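Local coordinates for unknown protein (Galdieria sulphuraria, PDB 2NYI) that is of unknown function but carries tandem ACT domains, a fold that in related proteins often binds small regulatory ligands such as amino acids, at residues 114-127 with 137-149. Residues are numbered along the deposited sequence; the frame is centred on the assembly and turned at random.
Sequences LAKKGANIVELETE and TLFRMGSRVAFPF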
ATOM      1  N   LEU A 114      10.376  16.974  -2.025  1.00 26.35           N
ATOM      2  CA  LEU A 114      10.208  15.995  -3.095  1.00 25.65           C
ATOM      3  C   LEU A 114       9.342  16.555  -4.234  1.00 25.02           C
ATOM      4  O   LEU A 114       9.727  16.478  -5.404  1.00 25.01           O
ATOM      5  CB  LEU A 114       9.622  14.690  -2.520  1.00 24.97           C
ATOM      6  CG  LEU A 114      10.489  13.898  -1.521  1.00 26.26           C
ATOM      7  CD1 LEU A 114       9.690  12.712  -0.949  1.00 30.91           C
ATOM      8  CD2 LEU A 114      11.806  13.418  -2.175  1.00 28.55           C
ATOM      9  N   ALA A 115       8.185  17.115  -3.882  1.00 24.42           N
ATOM     10  CA  ALA A 115       7.287  17.781  -4.838  1.00 24.64           C
ATOM     11  C   ALA A 115       8.000  18.893  -5.618  1.00 25.99           C
ATOM     12  O   ALA A 115       7.919  18.939  -6.846  1.00 24.39           O
ATOM     13  CB  ALA A 115       6.047  18.325  -4.135  1.00 25.17           C
ATOM     14  N   LYS A 116       8.731  19.743  -4.907  1.00 27.66           N
ATOM     15  CA  LYS A 116       9.442  20.860  -5.555  1.00 30.58           C
ATOM     16  C   LYS A 116      10.477  20.419  -6.571  1.00 31.67           C
ATOM     17  O   LYS A 116      10.636  21.063  -7.609  1.00 31.41           O
ATOM     18  CB  LYS A 116      10.100  21.761  -4.517  1.00 30.94           C
ATOM     19  CG  LYS A 116       9.182  22.829  -3.983  1.00 41.94           C
ATOM     20  CD  LYS A 116       9.983  23.887  -3.261  1.00 58.06           C
ATOM     21  CE  LYS A 116       9.161  24.537  -2.172  1.00 68.04           C
ATOM     22  NZ  LYS A 116       9.905  25.639  -1.501  1.00 76.02           N
ATOM     23  N   LYS A 117      11.174  19.319  -6.275  1.00 31.71           N
ATOM     24  CA  LYS A 117      12.205  18.777  -7.173  1.00 31.05           C
ATOM     25  C   LYS A 117      11.650  17.798  -8.213  1.00 30.70           C
ATOM     26  O   LYS A 117      12.411  17.180  -8.969  1.00 31.56           O
ATOM     27  CB  LYS A 117      13.329  18.123  -6.363  1.00 30.85           C
ATOM     28  CG  LYS A 117      14.023  19.067  -5.378  1.00 33.46           C
ATOM     29  CD  LYS A 117      14.979  20.027  -6.086  1.00 39.23           C
ATOM     30  CE  LYS A 117      15.187  21.288  -5.280  1.00 44.66           C
ATOM     31  NZ  LYS A 117      15.626  21.007  -3.885  1.00 55.21           N
ATOM     32  N   GLY A 118      10.324  17.668  -8.254  1.00 28.83           N
ATOM     33  CA  GLY A 118       9.637  16.806  -9.212  1.00 27.53           C
ATOM     34  C   GLY A 118       9.804  15.302  -9.007  1.00 28.42           C
ATOM     35  O   GLY A 118       9.649  14.512  -9.956  1.00 28.85           O
ATOM     36  N   ALA A 119      10.125  14.907  -7.779  1.00 27.69           N
ATOM     37  CA  ALA A 119      10.267  13.503  -7.409  1.00 26.86           C
ATOM     38  C   ALA A 119       8.888  12.875  -7.284  1.00 28.31           C
ATOM     39  O   ALA A 119       7.964  13.496  -6.717  1.00 29.44           O
ATOM     40  CB  ALA A 119      11.050  13.366  -6.093  1.00 26.38           C
ATOM     41  N   ASN A 120       8.722  11.672  -7.830  1.00 26.45           N
ATOM     42  CA  ASN A 120       7.493  10.922  -7.603  1.00 26.85           C
ATOM     43  C   ASN A 120       7.702   9.903  -6.495  1.00 25.37           C
ATOM     44  O   ASN A 120       8.753   9.293  -6.397  1.00 23.44           O
ATOM     45  CB  ASN A 120       6.998  10.214  -8.861  1.00 27.91           C
ATOM     46  CG  ASN A 120       5.591   9.685  -8.708  1.00 38.88           C
ATOM     47  OD1 ASN A 120       4.634  10.453  -8.545  1.00 51.40           O
ATOM     48  ND2 ASN A 120       5.450   8.364  -8.759  1.00 52.50           N
ATOM     49  N   ILE A 121       6.695   9.754  -5.651  1.00 24.00           N
ATOM     50  CA  ILE A 121       6.763   8.791  -4.565  1.00 24.55           C
ATOM     51  C   ILE A 121       6.149   7.476  -5.048  1.00 24.08           C
ATOM     52  O   ILE A 121       4.996   7.444  -5.502  1.00 24.97           O
ATOM     53  CB  ILE A 121       6.049   9.328  -3.295  1.00 24.08           C
ATOM     54  CG1 ILE A 121       6.659  10.675  -2.856  1.00 25.18           C
ATOM     55  CG2 ILE A 121       6.153   8.298  -2.160  1.00 20.92           C
ATOM     56  CD1 ILE A 121       5.941  11.329  -1.667  1.00 27.94           C
ATOM     57  N   VAL A 122       6.931   6.403  -4.972  1.00 23.71           N
ATOM     58  CA  VAL A 122       6.503   5.099  -5.465  1.00 25.26           C
ATOM     59  C   VAL A 122       5.946   4.238  -4.323  1.00 25.57           C
ATOM     60  O   VAL A 122       4.979   3.490  -4.517  1.00 25.01           O
ATOM     61  CB  VAL A 122       7.671   4.360  -6.175  1.00 25.11           C
ATOM     62  CG1 VAL A 122       7.169   3.055  -6.795  1.00 31.97           C
ATOM     63  CG2 VAL A 122       8.281   5.258  -7.250  1.00 30.68           C
ATOM     64  N   GLU A 123       6.565   4.349  -3.144  1.00 24.43           N
ATOM     65  CA  GLU A 123       6.143   3.586  -1.950  1.00 24.85           C
ATOM     66  C   GLU A 123       6.320   4.520  -0.774  1.00 21.55           C
ATOM     67  O   GLU A 123       7.246   5.320  -0.774  1.00 18.94           O
ATOM     68  CB  GLU A 123       7.054   2.361  -1.716  1.00 24.72           C
ATOM     69  CG  GLU A 123       7.345   1.489  -2.944  1.00 31.25           C
ATOM     70  CD  GLU A 123       8.378   0.379  -2.678  1.00 29.04           C
ATOM     71  OE1 GLU A 123       8.775   0.173  -1.507  1.00 46.46           O
ATOM     72  OE2 GLU A 123       8.786  -0.291  -3.651  1.00 47.87           O
ATOM     73  N   LEU A 124       5.461   4.412   0.251  1.00 20.43           N
ATOM     74  CA  LEU A 124       5.619   5.256   1.429  1.00 19.56           C
ATOM     75  C   LEU A 124       4.977   4.578   2.616  1.00 18.85           C
ATOM     76  O   LEU A 124       3.870   4.065   2.511  1.00 19.48           O
ATOM     77  CB  LEU A 124       4.979   6.639   1.211  1.00 22.07           C
ATOM     78  CG  LEU A 124       4.846   7.492   2.487  1.00 27.29           C
ATOM     79  CD1 LEU A 124       6.215   7.974   2.855  1.00 29.11           C
ATOM     80  CD2 LEU A 124       3.905   8.649   2.291  1.00 32.80           C
ATOM     81  N   GLU A 125       5.689   4.538   3.724  1.00 19.91           N
ATOM     82  CA  GLU A 125       5.051   4.262   5.015  1.00 22.90           C
ATOM     83  C   GLU A 125       5.636   5.147   6.091  1.00 21.17           C
ATOM     84  O   GLU A 125       6.852   5.436   6.097  1.00 20.94           O
ATOM     85  CB  GLU A 125       5.122   2.777   5.413  1.00 24.74           C
ATOM     86  CG  GLU A 125       6.501   2.134   5.454  1.00 34.47           C
ATOM     87  CD  GLU A 125       6.432   0.607   5.735  1.00 31.08           C
ATOM     88  OE1 GLU A 125       5.498   0.152   6.451  1.00 42.94           O
ATOM     89  OE2 GLU A 125       7.313  -0.128   5.227  1.00 55.39           O
ATOM     90  N   THR A 126       4.768   5.615   6.979  1.00 19.91           N
ATOM     91  CA  THR A 126       5.222   6.343   8.155  1.00 19.93           C
ATOM     92  C   THR A 126       4.587   5.690   9.386  1.00 19.59           C
ATOM     93  O   THR A 126       3.506   5.058   9.306  1.00 18.70           O
ATOM     94  CB  THR A 126       4.888   7.889   8.123  1.00 22.44           C
ATOM     95  OG1 THR A 126       3.495   8.084   8.345  1.00 23.86           O
ATOM     96  CG2 THR A 126       5.261   8.547   6.776  1.00 19.45           C
ATOM     97  N   GLU A 127       5.278   5.830  10.505  1.00 21.85           N
ATOM     98  CA  GLU A 127       4.774   5.359  11.797  1.00 24.56           C
ATOM     99  C   GLU A 127       5.233   6.300  12.876  1.00 22.63           C
ATOM    100  O   GLU A 127       6.238   7.009  12.709  1.00 21.73           O
ATOM    101  CB  GLU A 127       5.243   3.931  12.105  1.00 24.48           C
ATOM    102  CG  GLU A 127       6.726   3.737  12.176  1.00 34.12           C
ATOM    103  CD  GLU A 127       7.122   2.318  12.593  1.00 31.05           C
ATOM    104  OE1 GLU A 127       6.251   1.557  13.078  1.00 52.93           O
ATOM    105  OE2 GLU A 127       8.309   1.974  12.417  1.00 39.91           O
ATOM    106  N   THR A 137       7.714  11.185  21.147  1.00 25.44           N
ATOM    107  CA  THR A 137       7.144  10.252  20.183  1.00 25.55           C
ATOM    108  C   THR A 137       8.115  10.187  19.021  1.00 25.70           C
ATOM    109  O   THR A 137       8.522  11.227  18.484  1.00 26.37           O
ATOM    110  CB  THR A 137       5.731  10.682  19.727  1.00 25.75           C
ATOM    111  OG1 THR A 137       4.822  10.564  20.830  1.00 27.61           O
ATOM    112  CG2 THR A 137       5.218   9.781  18.598  1.00 25.19           C
ATOM    113  N   LEU A 138       8.537   8.970  18.685  1.00 24.63           N
ATOM    114  CA  LEU A 138       9.466   8.765  17.578  1.00 24.04           C
ATOM    115  C   LEU A 138       8.669   8.688  16.281  1.00 24.54           C
ATOM    116  O   LEU A 138       7.592   8.103  16.248  1.00 23.69           O
ATOM    117  CB  LEU A 138      10.296   7.498  17.774  1.00 24.12           C
ATOM    118  CG  LEU A 138      11.415   7.281  16.731  1.00 30.29           C
ATOM    119  CD1 LEU A 138      12.556   8.311  16.878  1.00 32.87           C
ATOM    120  CD2 LEU A 138      11.967   5.853  16.772  1.00 26.79           C
ATOM    121  N   PHE A 139       9.206   9.329  15.247  1.00 23.17           N
ATOM    122  CA  PHE A 139       8.627   9.315  13.915  1.00 23.30           C
ATOM    123  C   PHE A 139       9.591   8.554  13.024  1.00 21.96           C
ATOM    124  O   PHE A 139      10.794   8.796  13.071  1.00 21.09           O
ATOM    125  CB  PHE A 139       8.438  10.745  13.407  1.00 22.40           C
ATOM    126  CG  PHE A 139       8.143  10.832  11.923  1.00 22.87           C
ATOM    127  CD1 PHE A 139       6.840  10.661  11.448  1.00 24.99           C
ATOM    128  CD2 PHE A 139       9.176  11.082  11.011  1.00 27.01           C
ATOM    129  CE1 PHE A 139       6.557  10.736  10.053  1.00 24.54           C
ATOM    130  CE2 PHE A 139       8.916  11.179   9.643  1.00 26.78           C
ATOM    131  CZ  PHE A 139       7.599  11.000   9.160  1.00 23.78           C
ATOM    132  N   ARG A 140       9.066   7.626  12.218  1.00 22.29           N
ATOM    133  CA  ARG A 140       9.880   6.943  11.214  1.00 23.13           C
ATOM    134  C   ARG A 140       9.175   6.992   9.874  1.00 22.88           C
ATOM    135  O   ARG A 140       7.961   6.809   9.815  1.00 21.97           O
ATOM    136  CB  ARG A 140      10.096   5.481  11.598  1.00 25.00           C
ATOM    137  CG  ARG A 140      11.085   5.263  12.750  1.00 27.90           C
ATOM    138  CD  ARG A 140      11.724   3.889  12.610  1.00 36.80           C
ATOM    139  NE  ARG A 140      12.154   3.337  13.892  1.00 51.79           N
ATOM    140  CZ  ARG A 140      11.639   2.247  14.457  1.00 55.93           C
ATOM    141  NH1 ARG A 140      10.667   1.564  13.856  1.00 54.00           N
ATOM    142  NH2 ARG A 140      12.102   1.835  15.629  1.00 59.62           N
HETATM  143  N   MSE A 141       9.936   7.254   8.815  1.00 23.81           N
HETATM  144  CA  MSE A 141       9.385   7.231   7.464  1.00 25.70           C
HETATM  145  C   MSE A 141      10.287   6.421   6.560  1.00 24.46           C
HETATM  146  O   MSE A 141      11.500   6.560   6.591  1.00 23.67           O
HETATM  147  CB  MSE A 141       9.227   8.646   6.924  1.00 24.35           C
HETATM  148  CG  MSE A 141       8.884   8.681   5.463  1.00 26.91           C
HETATM  149 SE   MSE A 141       8.605  10.506   4.887  1.00 34.01          SE
HETATM  150  CE  MSE A 141       9.155  10.282   3.325  1.00 28.37           C
ATOM    151  N   GLY A 142       9.694   5.548   5.762  1.00 23.11           N
ATOM    152  CA  GLY A 142      10.462   4.806   4.769  1.00 23.56           C
ATOM    153  C   GLY A 142       9.756   4.963   3.443  1.00 24.22           C
ATOM    154  O   GLY A 142       8.533   4.797   3.356  1.00 24.86           O
ATOM    155  N   SER A 143      10.510   5.254   2.393  1.00 22.62           N
ATOM    156  CA  SER A 143       9.877   5.605   1.139  1.00 21.92           C
ATOM    157  C   SER A 143      10.778   5.188  -0.035  1.00 23.38           C
ATOM    158  O   SER A 143      12.008   5.107   0.109  1.00 25.37           O
ATOM    159  CB  SER A 143       9.652   7.123   1.118  1.00 23.36           C
ATOM    160  OG  SER A 143       8.743   7.518   0.099  1.00 34.40           O
ATOM    161  N   ARG A 144      10.154   4.900  -1.171  1.00 22.52           N
ATOM    162  CA  ARG A 144      10.880   4.802  -2.433  1.00 21.60           C
ATOM    163  C   ARG A 144      10.410   5.944  -3.320  1.00 22.94           C
ATOM    164  O   ARG A 144       9.198   6.128  -3.541  1.00 22.65           O
ATOM    165  CB  ARG A 144      10.619   3.456  -3.095  1.00 22.45           C
ATOM    166  CG  ARG A 144      11.552   3.111  -4.250  1.00 28.84           C
ATOM    167  CD  ARG A 144      11.159   1.723  -4.724  1.00 39.01           C
ATOM    168  NE  ARG A 144      12.029   1.158  -5.746  1.00 51.34           N
ATOM    169  CZ  ARG A 144      12.882   0.156  -5.543  1.00 56.50           C
ATOM    170  NH1 ARG A 144      13.010  -0.389  -4.337  1.00 54.01           N
ATOM    171  NH2 ARG A 144      13.616  -0.297  -6.551  1.00 61.13           N
ATOM    172  N   VAL A 145      11.370   6.727  -3.811  1.00 23.04           N
ATOM    173  CA  VAL A 145      11.076   7.899  -4.639  1.00 21.65           C
ATOM    174  C   VAL A 145      11.863   7.823  -5.942  1.00 22.59           C
ATOM    175  O   VAL A 145      12.861   7.113  -6.021  1.00 22.04           O
ATOM    176  CB  VAL A 145      11.410   9.245  -3.893  1.00 21.49           C
ATOM    177  CG1 VAL A 145      10.636   9.342  -2.573  1.00 24.74           C
ATOM    178  CG2 VAL A 145      12.947   9.417  -3.663  1.00 23.40           C
ATOM    179  N   ALA A 146      11.397   8.537  -6.965  1.00 22.54           N
ATOM    180  CA  ALA A 146      12.046   8.515  -8.268  1.00 20.66           C
ATOM    181  C   ALA A 146      12.210   9.928  -8.791  1.00 22.42           C
ATOM    182  O   ALA A 146      11.264  10.726  -8.782  1.00 23.37           O
ATOM    183  CB  ALA A 146      11.243   7.679  -9.262  1.00 21.90           C
ATOM    184  N   PHE A 147      13.417  10.216  -9.269  1.00 22.32           N
ATOM    185  CA  PHE A 147      13.704  11.490  -9.908  1.00 21.72           C
ATOM    186  C   PHE A 147      14.956  11.387 -10.767  1.00 22.45           C
ATOM    187  O   PHE A 147      15.759  10.448 -10.606  1.00 22.17           O
ATOM    188  CB  PHE A 147      13.826  12.616  -8.864  1.00 23.07           C
ATOM    189  CG  PHE A 147      14.885  12.374  -7.818  1.00 23.89           C
ATOM    190  CD1 PHE A 147      16.227  12.623  -8.101  1.00 20.97           C
ATOM    191  CD2 PHE A 147      14.538  11.908  -6.546  1.00 24.14           C
ATOM    192  CE1 PHE A 147      17.208  12.409  -7.152  1.00 21.70           C
ATOM    193  CE2 PHE A 147      15.510  11.679  -5.585  1.00 19.16           C
ATOM    194  CZ  PHE A 147      16.849  11.947  -5.871  1.00 23.24           C
ATOM    195  N   PRO A 148      15.130  12.345 -11.712  1.00 22.49           N
ATOM    196  CA  PRO A 148      16.347  12.335 -12.541  1.00 22.38           C
ATOM    197  C   PRO A 148      17.605  12.425 -11.696  1.00 22.60           C
ATOM    198  O   PRO A 148      17.743  13.341 -10.871  1.00 22.23           O
ATOM    199  CB  PRO A 148      16.206  13.600 -13.401  1.00 20.77           C
ATOM    200  CG  PRO A 148      14.703  13.819 -13.499  1.00 24.98           C
ATOM    201  CD  PRO A 148      14.193  13.409 -12.111  1.00 22.38           C
ATOM    202  N   PHE A 149      18.533  11.493 -11.917  1.00 22.48           N
ATOM    203  CA  PHE A 149      19.726  11.395 -11.080  1.00 22.33           C
ATOM    204  C   PHE A 149      20.556  12.691 -10.972  1.00 21.99           C
ATOM    205  O   PHE A 149      21.197  12.908  -9.943  1.00 21.72           O
ATOM    206  CB  PHE A 149      20.622  10.204 -11.479  1.00 22.53           C
ATOM    207  CG  PHE A 149      21.309  10.364 -12.813  1.00 26.13           C
ATOM    208  CD1 PHE A 149      22.450  11.167 -12.937  1.00 26.60           C
ATOM    209  CD2 PHE A 149      20.836   9.694 -13.935  1.00 24.66           C
ATOM    210  CE1 PHE A 149      23.084  11.333 -14.177  1.00 20.96           C
ATOM    211  CE2 PHE A 149      21.470   9.844 -15.177  1.00 20.82           C
ATOM    212  CZ  PHE A 149      22.591  10.668 -15.297  1.00 26.39           C
TER
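In the second four-stranded antiparallel sheet of this tandem ACT protein, the hairpin of strands 120-130 and 137-148 illustrates how a classic beta bulge shifts the register between neighbouring strands. Val122 and Glu123 both face Arg144, whose carbonyl O accepts two hydrogen bonds, from Val122 N at 2.7 Å and from Glu123 N at 3.2 Å, the latter on a lone pair. Glu123 O is gripped twice as well: Arg144 N comes from above the carbonyl plane, while Ser143 OG, swung anti to its own backbone N (chi1 -165°), donates within that plane at 2.8 Å. Glu123 and Arg144 then run side by side, Glu123 OE2 lying 3.3 Å from Arg144 CD; the guanidinium itself turns to Glu93 and Glu95 of strand 91-99. An alanine in place of Glu123 would probably leave Arg144 CB and CD without the chain alongside them. On the other face, Leu124 CD1 meets the selenomethionine Met141 at CE (3.8 Å), and Thr126 OG1 is hydrogen-bonded to Ser36 OG of the second subunit, where the sheet continues across the interface. Back on the face of Glu123, Glu127 OE2 reaches the guanidinium edge of Arg140 in a salt bridge, 2.8 Å from NH1, its hydrogen bond weak at 126°.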